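Local coordinates for protein putative oxidoreductase (Salmonella enterica subsp. enterica serovar Typhimurium, PDB 3NX4) that probably reduces acryloyl-CoA with NADPH, as a member of the medium-chain dehydrogenase/reductase superfamily that binds NADP, at residues Met1-Leu6 with Gln18-Ser23; Thr31-Trp36 with Ala99-Val104. All coordinates share one frame; numbering follows the deposited sequence.

The chain begins with the first strand of contact 1, turns, and comes back along it, so 1-6 with 18-23 closes a local beta hairpin. Contact 2 follows in series: strand 30-39 opens it, and 99-104 returns to pair with it 63 residues later, with strands 64-72 and 82-86 lying between them in the chain. The two contacts neither overlap nor cross along the chain, yet they touch in space, with centres about 11 Å apart. The joint is the start of 99-104: Gln2 N probably donates a hydrogen bond to Glu100 OE1, 3.0 Å away, and Ala99 packs on Ala3. The N-terminal hairpin is thereby tied to the GroES-like sheet.

Contact 1: residues Met1-Leu6 with Gln18-Ser23; sequences MQALIL and QHLEES
Gln18 and Ala3 form a hydrogen-bonded antiparallel pair in the hairpin of strands 2-8 and 13-19. Gln18 N donates a hydrogen bond to Ala3 O at 2.8 Å, and Gln18 O receives Ala3 N at 2.8 Å. The Gln18 side chain crosses that of Ile5 at about a right angle. Its amide end lies against Ile5 CB and CG2, with Gln18 NE2 4.0 Å from Ile5 CB, and Gln18 CB meets Ile5 CG1. NE2 is hydrogen-bonded to Ser16 OG, with a weak second bond to Glu7 OE2 on the partner strand.

His19 faces Gln2 in the next, non-hydrogen-bonded pair. Gln2 has CG anti to the backbone N (chi1 -154°), which puts CG over one face of the imidazole, 4.1 Å from His19 NE2. The planes of the Gln2 amide and the ring are 27° apart. In the backbone, His19 CA makes a CA-H...O contact with Met1 O.

Leu20 continues the pairing past the end of the strand. Its N bonds to Met1 O at 2.8 Å, and its O accepts Met1 N at 3.0 Å. Leu20 CG sits between the backbone N and the carbonyl carbon (chi1 59°), and branch CD2 reaches Ala3 CB at 3.7 Å. CG of Leu20 also meets CG of Met1.

At Glu22 the chain enters a 3-10 turn. The selenium of Met1, a selenomethionine here, rests 3.8 Å from Glu22 CA.

Four main-chain bonds therefore hold the N terminus in place, two of them using Met1 itself. With Met1 N bonded to Leu20 O, the terminal amino group, probably charged, would polarise that carbonyl and may favour this bond.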
# COMPACT_ATOMS: atom_id res chain seq x y z
N MSE A 1 -28.98 31.53 -17.74
CA MSE A 1 -28.64 30.11 -17.59
C MSE A 1 -29.26 29.48 -16.35
O MSE A 1 -29.60 30.16 -15.38
CB MSE A 1 -27.12 29.92 -17.58
CG MSE A 1 -26.39 30.75 -16.52
SE MSE A 1 -24.55 30.17 -16.19
CE MSE A 1 -24.90 28.36 -15.54
N GLN A 2 -29.51 28.17 -16.41
CA GLN A 2 -29.95 27.40 -15.26
C GLN A 2 -28.94 26.66 -14.52
O GLN A 2 -28.18 25.99 -15.22
CB GLN A 2 -31.02 26.43 -15.78
CG GLN A 2 -32.02 25.98 -14.73
CD GLN A 2 -32.99 24.94 -15.26
OE1 GLN A 2 -33.98 24.61 -14.61
NE2 GLN A 2 -32.72 24.42 -16.45
N ALA A 3 -28.87 26.65 -13.20
CA ALA A 3 -27.93 25.82 -12.48
C ALA A 3 -28.47 25.32 -11.15
O ALA A 3 -29.32 25.96 -10.55
CB ALA A 3 -26.64 26.57 -12.27
N LEU A 4 -27.95 24.20 -10.67
CA LEU A 4 -28.32 23.71 -9.36
C LEU A 4 -27.47 24.47 -8.37
O LEU A 4 -26.25 24.50 -8.48
CB LEU A 4 -28.09 22.21 -9.24
CG LEU A 4 -28.01 21.57 -7.86
CD1 LEU A 4 -29.19 21.95 -7.00
CD2 LEU A 4 -27.89 20.07 -7.96
N ILE A 5 -28.11 25.10 -7.39
CA ILE A 5 -27.41 25.94 -6.44
C ILE A 5 -27.51 25.46 -5.01
O ILE A 5 -28.58 25.10 -4.56
CB ILE A 5 -27.94 27.38 -6.49
CG1 ILE A 5 -27.62 28.01 -7.84
CG2 ILE A 5 -27.35 28.19 -5.36
CD1 ILE A 5 -26.19 28.44 -7.99
N LEU A 6 -26.38 25.48 -4.31
CA LEU A 6 -26.34 25.07 -2.92
C LEU A 6 -26.11 26.27 -2.03
O LEU A 6 -25.17 27.03 -2.23
CB LEU A 6 -25.22 24.06 -2.68
CG LEU A 6 -25.24 22.76 -3.47
CD1 LEU A 6 -24.13 21.85 -2.99
CD2 LEU A 6 -26.57 22.07 -3.35
N GLN A 18 -31.87 27.05 -10.00
CA GLN A 18 -32.08 28.48 -10.14
C GLN A 18 -31.60 28.99 -11.47
O GLN A 18 -30.87 28.31 -12.19
CB GLN A 18 -31.35 29.24 -9.03
CG GLN A 18 -31.88 29.01 -7.64
CD GLN A 18 -31.22 29.91 -6.63
OE1 GLN A 18 -30.75 30.99 -6.96
NE2 GLN A 18 -31.19 29.47 -5.38
N HIS A 19 -32.04 30.19 -11.80
CA HIS A 19 -31.60 30.87 -13.00
C HIS A 19 -30.63 31.94 -12.56
O HIS A 19 -30.82 32.58 -11.54
CB HIS A 19 -32.78 31.49 -13.74
CG HIS A 19 -33.50 30.53 -14.62
ND1 HIS A 19 -33.37 30.55 -16.00
CD2 HIS A 19 -34.33 29.51 -14.34
CE1 HIS A 19 -34.10 29.59 -16.52
NE2 HIS A 19 -34.70 28.94 -15.53
N LEU A 20 -29.56 32.09 -13.32
CA LEU A 20 -28.55 33.08 -13.01
C LEU A 20 -27.92 33.60 -14.27
O LEU A 20 -28.08 33.01 -15.34
CB LEU A 20 -27.49 32.54 -12.05
CG LEU A 20 -26.70 31.31 -12.49
CD1 LEU A 20 -25.50 31.15 -11.61
CD2 LEU A 20 -27.59 30.11 -12.42
N GLU A 21 -27.23 34.72 -14.16
CA GLU A 21 -26.51 35.27 -15.30
C GLU A 21 -25.15 34.61 -15.44
O GLU A 21 -24.47 34.34 -14.47
CB GLU A 21 -26.37 36.79 -15.19
CG GLU A 21 -27.60 37.54 -15.66
CD GLU A 21 -27.91 37.32 -17.12
OE1 GLU A 21 -27.28 36.44 -17.75
OE2 GLU A 21 -28.79 38.03 -17.65
N GLU A 22 -24.76 34.40 -16.69
CA GLU A 22 -23.52 33.73 -17.02
C GLU A 22 -22.35 34.49 -16.42
O GLU A 22 -21.35 33.91 -16.05
CB GLU A 22 -23.39 33.64 -18.54
CG GLU A 22 -22.17 32.91 -19.01
CD GLU A 22 -22.19 32.65 -20.49
OE1 GLU A 22 -23.28 32.69 -21.09
OE2 GLU A 22 -21.12 32.41 -21.07
N SER A 23 -22.50 35.81 -16.36
CA SER A 23 -21.44 36.69 -15.84
C SER A 23 -21.15 36.45 -14.35
O SER A 23 -20.21 37.02 -13.81
CB SER A 23 -21.80 38.16 -16.08
OG SER A 23 -23.04 38.48 -15.49

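Contact 2: residues Thr31-Trp36 with Ala99-Val104; sequences TVDVHW and AERARV
An antiparallel pair in the sheet of the GroES-like domain, common to the medium-chain dehydrogenases, joins strands 30-39 and 101-104. Val32 and Ala102 are its hydrogen-bonded pair: Val32 N to Ala102 O is 2.8 Å and nearly straight at 176°, and Ala102 N to Val32 O is 2.9 Å. Val34 N adds a bond to Glu100 O, but approaches from above the carbonyl plane, 43° out of it. A water bridges the end of the pairing, donating to both Val34 O and Glu100 O.

On the buried face the side chains pack as apolar groups. Val34 CG2 lies 4.1 Å from Ala102 CB, and Phe65 of strand 64-72 touches both Val32 and Ala102. Val34 CB also sits close against a polar backbone atom, 3.2 Å from Ala99 O.

Thr31, Asp33, Arg101 and Arg103 project from the other face. Asp33 and Arg101 lie side by side and point the same way. The arginine chain is bent at chi2 (-104°), which lays CD 3.1 Å from Asp33 OD1. The salt bridge from OD1 to Arg101 NE is long at 3.6 Å. The oxygen stands well out of the guanidinium plane, so no N-H is aimed at it. Thr31 runs alongside Arg103, its OG1 near the aliphatic part and NE.

The backbone bonds thus fix the register, while the Asp33-Arg101 attraction is probably modest. It acts through charge alone, and Arg101 NE also has a weak, long ion pair with Glu22 OE1.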
# COMPACT_ATOMS: atom_id res chain seq x y z
N THR A 31 -14.83 28.75 -21.48
CA THR A 31 -16.26 28.69 -21.21
C THR A 31 -16.89 27.53 -21.95
O THR A 31 -16.77 27.41 -23.17
CB THR A 31 -16.97 29.99 -21.62
OG1 THR A 31 -16.51 31.06 -20.79
CG2 THR A 31 -18.48 29.83 -21.47
N VAL A 32 -17.58 26.67 -21.20
CA VAL A 32 -18.15 25.46 -21.76
C VAL A 32 -19.66 25.45 -21.63
O VAL A 32 -20.20 25.74 -20.56
CB VAL A 32 -17.58 24.22 -21.03
CG1 VAL A 32 -18.14 22.95 -21.63
CG2 VAL A 32 -16.04 24.23 -21.10
N ASP A 33 -20.34 25.14 -22.73
CA ASP A 33 -21.77 24.89 -22.69
C ASP A 33 -21.95 23.42 -22.36
O ASP A 33 -21.62 22.55 -23.16
CB ASP A 33 -22.40 25.23 -24.04
CG ASP A 33 -22.27 26.70 -24.40
OD1 ASP A 33 -22.07 27.53 -23.48
OD2 ASP A 33 -22.37 27.02 -25.60
N VAL A 34 -22.45 23.16 -21.15
CA VAL A 34 -22.54 21.81 -20.61
C VAL A 34 -23.73 21.05 -21.16
O VAL A 34 -24.85 21.57 -21.19
CB VAL A 34 -22.62 21.85 -19.07
CG1 VAL A 34 -22.83 20.44 -18.51
CG2 VAL A 34 -21.35 22.49 -18.49
N HIS A 35 -23.50 19.82 -21.60
CA HIS A 35 -24.58 19.01 -22.15
C HIS A 35 -24.91 17.83 -21.25
O HIS A 35 -26.05 17.37 -21.23
CB HIS A 35 -24.24 18.54 -23.56
CG HIS A 35 -24.07 19.67 -24.53
ND1 HIS A 35 -23.09 19.69 -25.49
CD2 HIS A 35 -24.76 20.83 -24.67
CE1 HIS A 35 -23.18 20.81 -26.19
NE2 HIS A 35 -24.18 21.52 -25.71
N TRP A 36 -23.92 17.36 -20.51
CA TRP A 36 -24.10 16.24 -19.58
C TRP A 36 -23.30 16.46 -18.31
O TRP A 36 -22.23 17.08 -18.34
CB TRP A 36 -23.65 14.93 -20.22
CG TRP A 36 -24.37 14.62 -21.49
CD1 TRP A 36 -23.95 14.90 -22.76
CD2 TRP A 36 -25.63 13.97 -21.61
NE1 TRP A 36 -24.89 14.47 -23.67
CE2 TRP A 36 -25.93 13.90 -22.98
CE3 TRP A 36 -26.55 13.45 -20.68
CZ2 TRP A 36 -27.11 13.31 -23.46
CZ3 TRP A 36 -27.71 12.87 -21.16
CH2 TRP A 36 -27.98 12.81 -22.53
N ALA A 99 -24.81 22.53 -14.13
CA ALA A 99 -25.29 23.82 -14.62
C ALA A 99 -25.20 23.84 -16.14
O ALA A 99 -24.53 23.00 -16.75
CB ALA A 99 -24.47 24.95 -14.03
N GLU A 100 -25.86 24.82 -16.76
CA GLU A 100 -25.88 24.90 -18.21
C GLU A 100 -24.56 25.38 -18.79
O GLU A 100 -24.25 25.08 -19.94
CB GLU A 100 -27.05 25.76 -18.69
CG GLU A 100 -28.40 25.10 -18.41
CD GLU A 100 -29.56 25.88 -19.00
OE1 GLU A 100 -29.40 27.11 -19.20
OE2 GLU A 100 -30.61 25.27 -19.27
N ARG A 101 -23.79 26.10 -17.99
CA ARG A 101 -22.47 26.59 -18.42
C ARG A 101 -21.46 26.47 -17.30
O ARG A 101 -21.82 26.53 -16.12
CB ARG A 101 -22.55 28.07 -18.83
CG ARG A 101 -23.82 28.46 -19.56
CD ARG A 101 -23.58 28.63 -21.04
NE ARG A 101 -24.71 29.26 -21.70
CZ ARG A 101 -25.66 28.61 -22.37
NH1 ARG A 101 -25.60 27.28 -22.47
NH2 ARG A 101 -26.65 29.28 -22.94
N ALA A 102 -20.19 26.31 -17.67
CA ALA A 102 -19.11 26.28 -16.70
C ALA A 102 -17.95 27.09 -17.26
O ALA A 102 -17.81 27.20 -18.48
CB ALA A 102 -18.67 24.84 -16.40
N ARG A 103 -17.15 27.66 -16.37
CA ARG A 103 -15.96 28.39 -16.79
C ARG A 103 -14.78 27.92 -15.95
O ARG A 103 -14.84 27.97 -14.72
CB ARG A 103 -16.15 29.90 -16.63
CG ARG A 103 -15.05 30.71 -17.31
CD ARG A 103 -15.26 32.23 -17.13
NE ARG A 103 -16.60 32.63 -17.50
CZ ARG A 103 -17.17 33.78 -17.15
NH1 ARG A 103 -16.49 34.66 -16.42
NH2 ARG A 103 -18.40 34.06 -17.54
N VAL A 104 -13.73 27.45 -16.61
CA VAL A 104 -12.65 26.74 -15.94
C VAL A 104 -11.30 27.00 -16.60
O VAL A 104 -11.22 27.59 -17.67
CB VAL A 104 -12.88 25.20 -15.97
CG1 VAL A 104 -14.15 24.83 -15.22
CG2 VAL A 104 -12.92 24.69 -17.41
O HOH W 1 -25.98 23.74 -22.08